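Local coordinates for cyanophage-like gp41-1 intein (Metagenome, PDB 6QAZ), which belongs to a naturally split intein that probably carries out protein splicing, excising itself and joining its flanking exteins, at residues P69-E83 with C86-I100. Numbering follows the deposited sequence. Where two conformers were deposited one is given.
Sequences PTQTGEMNISGGLKE and CLYVKEMMLKKILKI
Leu-81 packs CD1 against Ile-97 CD1 at 3.8 Å, the two side chains set nearly perpendicular, and the same methyl also reaches Leu-87 CD2. Leu-81 CG stands anti to the backbone N (chi1 -176°), which carries CD1 to Ile-97 on one strand and Leu-87 on the other. This apolar centre joins residues 77-83 to the antiparallel hairpin of 86-89 and 93-100 in what, for an intein, is the all-beta HINT fold; Ile-52 and Leu-54 of strand 45-54 also touch Ile-97. Toward one end, Ile-77 and Ile-100 run antiparallel past one another, CD1 of the former lying 3.7 Å from CG2 of the latter, while Ile-100 CD1 rests against the Leu-81 carbonyl and Lys-82 CA.

At the other end the Tyr-88 ring is flanked within its own hairpin by Met-92 CE and Leu-94 CD2 on opposite faces, both displaced toward the rim; Pro-69 O approaches the ring edge, 3.7 Å from Tyr-88 CD2. Gln-71 passes across the phenol end rather than along it, with CG near Tyr-88 OH and NE2 against Leu-94 CD1.

Between Pro-69-Gln-71 and strand 86-89 no direct backbone hydrogen bond forms; waters bridge them. One links Pro-69 O to Tyr-88 N, and a second is gripped three ways, by Gln-71 N, Gln-71 OE1 and Cys-86 O. The turn 70-73 is fixed internally: Thr-70 OG1 accepts from Thr-72 N in an ST turn and donates to Gly-73 O over 2.7 Å.

At the outer polar edge Glu-83, in one of its two conformers, lays its CG over Leu-98 O and Lys-99 CA beside the classic bulge at 98-99. There its carboxylate takes the backbone N-H of Ile-100 on OE2 at 3.0 Å, nearly straight (165°), from the anti side and 31° out of the carboxylate plane.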
# COMPACT_ATOMS: atom_id res chain seq x y z
N PRO A 69 8.18 -0.36 1.50
CA PRO A 69 9.62 -0.15 1.33
C PRO A 69 10.03 1.11 2.08
O PRO A 69 9.35 2.13 2.05
CB PRO A 69 9.82 -0.03 -0.17
CG PRO A 69 8.49 0.29 -0.73
CD PRO A 69 7.46 -0.24 0.24
N THR A 70 11.19 1.04 2.71
CA THR A 70 11.81 2.17 3.41
C THR A 70 13.30 2.14 3.08
O THR A 70 13.81 1.18 2.51
CB THR A 70 11.60 2.10 4.93
OG1 THR A 70 12.55 1.20 5.53
CG2 THR A 70 10.19 1.77 5.34
N GLN A 71 14.01 3.15 3.54
CA GLN A 71 15.46 3.17 3.36
C GLN A 71 16.16 2.02 4.08
O GLN A 71 17.32 1.72 3.71
CB GLN A 71 16.03 4.50 3.86
CG GLN A 71 15.68 5.67 2.94
CD GLN A 71 15.95 7.00 3.61
OE1 GLN A 71 15.27 7.38 4.55
NE2 GLN A 71 16.99 7.66 3.16
N THR A 72 15.54 1.40 5.06
CA THR A 72 16.17 0.26 5.75
C THR A 72 15.64 -1.08 5.28
O THR A 72 16.13 -2.10 5.77
CB THR A 72 15.99 0.41 7.26
OG1 THR A 72 14.60 0.36 7.58
CG2 THR A 72 16.59 1.69 7.79
N GLY A 73 14.77 -1.11 4.30
CA GLY A 73 14.12 -2.34 3.86
C GLY A 73 12.62 -2.29 4.11
O GLY A 73 12.06 -1.30 4.57
N GLU A 74 11.97 -3.40 3.82
CA GLU A 74 10.51 -3.48 4.01
C GLU A 74 10.19 -3.43 5.50
O GLU A 74 10.84 -4.10 6.30
CB GLU A 74 9.96 -4.77 3.42
CG GLU A 74 10.04 -4.81 1.91
CD GLU A 74 9.03 -3.91 1.21
OE1 GLU A 74 8.10 -3.44 1.83
OE2 GLU A 74 9.19 -3.69 -0.02
N MET A 75 9.17 -2.66 5.85
CA MET A 75 8.75 -2.54 7.24
C MET A 75 7.24 -2.47 7.33
O MET A 75 6.59 -1.90 6.45
CB MET A 75 9.41 -1.31 7.86
CG MET A 75 9.49 -1.39 9.35
SD MET A 75 10.24 0.01 10.17
CE MET A 75 11.92 -0.10 9.57
N ASN A 76 6.71 -2.96 8.45
CA ASN A 76 5.28 -2.85 8.75
C ASN A 76 5.11 -2.22 10.13
O ASN A 76 6.05 -2.08 10.89
CB ASN A 76 4.55 -4.18 8.61
CG ASN A 76 5.19 -5.34 9.34
OD1 ASN A 76 5.98 -5.13 10.28
ND2 ASN A 76 4.89 -6.55 8.93
N ILE A 77 3.88 -1.84 10.43
CA ILE A 77 3.58 -1.24 11.75
C ILE A 77 3.94 -2.22 12.85
O ILE A 77 4.55 -1.81 13.88
CB ILE A 77 2.13 -0.74 11.79
CG1 ILE A 77 1.97 0.45 10.83
CG2 ILE A 77 1.69 -0.40 13.20
CD1 ILE A 77 0.52 0.78 10.53
N SER A 78 3.61 -3.49 12.71
CA SER A 78 3.91 -4.46 13.78
C SER A 78 5.42 -4.54 14.01
O SER A 78 5.83 -4.88 15.13
CB SER A 78 3.33 -5.80 13.48
OG SER A 78 3.95 -6.36 12.34
N GLY A 79 6.20 -4.30 12.97
CA GLY A 79 7.68 -4.35 13.02
C GLY A 79 8.34 -3.02 13.28
O GLY A 79 9.57 -2.97 13.20
N GLY A 80 7.58 -2.00 13.66
CA GLY A 80 8.18 -0.75 14.12
C GLY A 80 8.10 0.41 13.16
O GLY A 80 8.66 1.47 13.45
N LEU A 81 7.41 0.28 12.02
CA LEU A 81 7.23 1.46 11.15
C LEU A 81 6.52 2.54 11.97
O LEU A 81 5.50 2.26 12.59
CB LEU A 81 6.38 1.08 9.95
CG LEU A 81 6.20 2.17 8.91
CD1 LEU A 81 7.53 2.54 8.26
CD2 LEU A 81 5.24 1.71 7.85
N LYS A 82 7.07 3.75 12.01
CA LYS A 82 6.55 4.78 12.92
C LYS A 82 6.82 6.17 12.36
O LYS A 82 7.61 6.40 11.43
CB LYS A 82 7.19 4.64 14.28
CG LYS A 82 8.66 4.83 14.24
CD LYS A 82 9.31 4.77 15.62
CE LYS A 82 9.15 3.46 16.37
NZ LYS A 82 9.89 2.32 15.75
N GLU A 83 6.15 7.09 13.01
CA GLU A 83 6.33 8.51 12.73
C GLU A 83 7.82 8.86 12.74
O GLU A 83 8.58 8.39 13.61
CB GLU A 83 5.52 9.33 13.73
CG GLU A 83 4.03 9.00 13.70
CD GLU A 83 3.25 9.19 14.99
OE1 GLU A 83 3.66 10.05 15.84
OE2 GLU A 83 2.26 8.40 15.18
N CYS A 86 10.61 7.59 6.83
CA CYS A 86 10.18 8.06 5.53
C CYS A 86 9.70 6.91 4.64
O CYS A 86 10.29 5.83 4.62
CB CYS A 86 11.30 8.75 4.79
SG CYS A 86 11.83 10.28 5.62
N LEU A 87 8.65 7.20 3.89
CA LEU A 87 8.18 6.36 2.80
C LEU A 87 8.53 7.02 1.47
O LEU A 87 8.86 8.19 1.42
CB LEU A 87 6.68 6.09 2.90
CG LEU A 87 6.21 5.41 4.18
CD1 LEU A 87 4.74 5.06 4.10
CD2 LEU A 87 7.03 4.17 4.50
N TYR A 88 8.41 6.27 0.39
CA TYR A 88 8.61 6.80 -0.96
C TYR A 88 7.26 7.16 -1.54
O TYR A 88 6.31 6.37 -1.46
CB TYR A 88 9.29 5.76 -1.84
CG TYR A 88 10.68 5.38 -1.40
CD1 TYR A 88 11.78 6.14 -1.76
CD2 TYR A 88 10.90 4.27 -0.59
CE1 TYR A 88 13.06 5.78 -1.35
CE2 TYR A 88 12.16 3.90 -0.17
CZ TYR A 88 13.25 4.66 -0.55
OH TYR A 88 14.49 4.31 -0.07
N VAL A 89 7.20 8.31 -2.20
CA VAL A 89 6.00 8.73 -2.94
C VAL A 89 6.36 8.82 -4.40
O VAL A 89 7.51 8.82 -4.79
CB VAL A 89 5.42 10.05 -2.41
CG1 VAL A 89 5.06 9.91 -0.96
CG2 VAL A 89 6.29 11.25 -2.69
N LYS A 90 5.36 8.90 -5.24
CA LYS A 90 5.65 8.90 -6.68
C LYS A 90 6.46 10.14 -6.98
O LYS A 90 6.11 11.21 -6.54
CB LYS A 90 4.38 8.75 -7.51
CG LYS A 90 4.60 8.45 -8.98
CD LYS A 90 3.30 8.19 -9.74
CE LYS A 90 3.47 8.34 -11.23
NZ LYS A 90 2.16 8.40 -11.91
N GLU A 91 7.55 10.11 -7.75
CA GLU A 91 8.44 9.04 -8.15
C GLU A 91 9.71 9.04 -7.28
O GLU A 91 10.69 9.84 -7.44
CB GLU A 91 8.92 9.23 -9.58
CG GLU A 91 9.39 7.94 -10.23
CD GLU A 91 8.33 6.85 -10.22
OE1 GLU A 91 7.24 7.07 -10.73
OE2 GLU A 91 8.58 5.82 -9.66
N MET A 92 9.74 8.03 -6.45
CA MET A 92 10.79 7.69 -5.48
C MET A 92 11.27 8.92 -4.70
O MET A 92 12.44 9.01 -4.44
CB MET A 92 11.92 6.98 -6.20
CG MET A 92 11.50 5.64 -6.76
SD MET A 92 10.93 4.55 -5.48
CE MET A 92 12.42 4.09 -4.62
N MET A 93 10.35 9.76 -4.25
CA MET A 93 10.70 10.91 -3.38
C MET A 93 10.47 10.53 -1.91
O MET A 93 9.39 10.05 -1.64
CB MET A 93 9.86 12.15 -3.72
CG MET A 93 10.03 12.62 -5.15
SD MET A 93 11.71 13.18 -5.53
CE MET A 93 11.72 14.73 -4.62
N LEU A 94 11.41 10.74 -1.00
CA LEU A 94 11.20 10.38 0.41
C LEU A 94 10.31 11.42 1.08
O LEU A 94 10.54 12.62 0.92
CB LEU A 94 12.55 10.33 1.07
CG LEU A 94 13.37 9.10 0.72
CD1 LEU A 94 14.85 9.32 1.01
CD2 LEU A 94 12.84 7.86 1.44
N LYS A 95 9.35 10.96 1.85
CA LYS A 95 8.47 11.83 2.64
C LYS A 95 8.30 11.26 4.02
O LYS A 95 8.04 10.05 4.20
CB LYS A 95 7.11 12.00 1.96
CG LYS A 95 7.16 12.78 0.66
CD LYS A 95 7.53 14.24 0.81
CE LYS A 95 7.74 14.92 -0.51
NZ LYS A 95 8.11 16.32 -0.31
N LYS A 96 8.41 12.12 5.01
CA LYS A 96 8.26 11.71 6.42
C LYS A 96 6.84 11.25 6.73
O LYS A 96 5.88 11.91 6.33
CB LYS A 96 8.59 12.90 7.32
CG LYS A 96 10.01 13.43 7.46
CD LYS A 96 10.74 12.69 8.50
CE LYS A 96 12.22 13.02 8.47
NZ LYS A 96 12.50 14.42 8.89
N ILE A 97 6.75 10.22 7.53
CA ILE A 97 5.49 9.85 8.21
C ILE A 97 5.25 10.84 9.34
O ILE A 97 6.07 10.94 10.25
CB ILE A 97 5.54 8.42 8.73
CG1 ILE A 97 5.71 7.40 7.59
CG2 ILE A 97 4.28 8.12 9.53
CD1 ILE A 97 5.95 5.99 8.08
N LEU A 98 4.15 11.56 9.28
CA LEU A 98 3.76 12.47 10.36
C LEU A 98 3.00 11.73 11.46
O LEU A 98 3.17 12.10 12.64
CB LEU A 98 2.86 13.57 9.84
CG LEU A 98 3.49 14.62 8.96
CD1 LEU A 98 2.47 15.71 8.71
CD2 LEU A 98 4.75 15.21 9.51
N LYS A 99 2.13 10.80 11.09
CA LYS A 99 1.20 10.17 12.04
C LYS A 99 0.96 8.76 11.59
O LYS A 99 0.78 8.53 10.40
CB LYS A 99 -0.17 10.87 12.10
CG LYS A 99 -0.18 12.34 12.40
CD LYS A 99 -1.56 12.87 12.24
CE LYS A 99 -1.52 14.35 11.91
NZ LYS A 99 -2.82 15.03 12.07
N ILE A 100 0.80 7.88 12.56
CA ILE A 100 0.16 6.57 12.35
C ILE A 100 -0.96 6.48 13.38
O ILE A 100 -0.70 6.65 14.59
CB ILE A 100 1.14 5.43 12.45
CG1 ILE A 100 2.30 5.63 11.46
CG2 ILE A 100 0.40 4.12 12.21
CD1 ILE A 100 3.24 4.49 11.31
O HOH W 1 7.48 3.58 0.63
O HOH W 2 13.00 5.45 4.81
O HOH W 3 13.80 7.75 7.43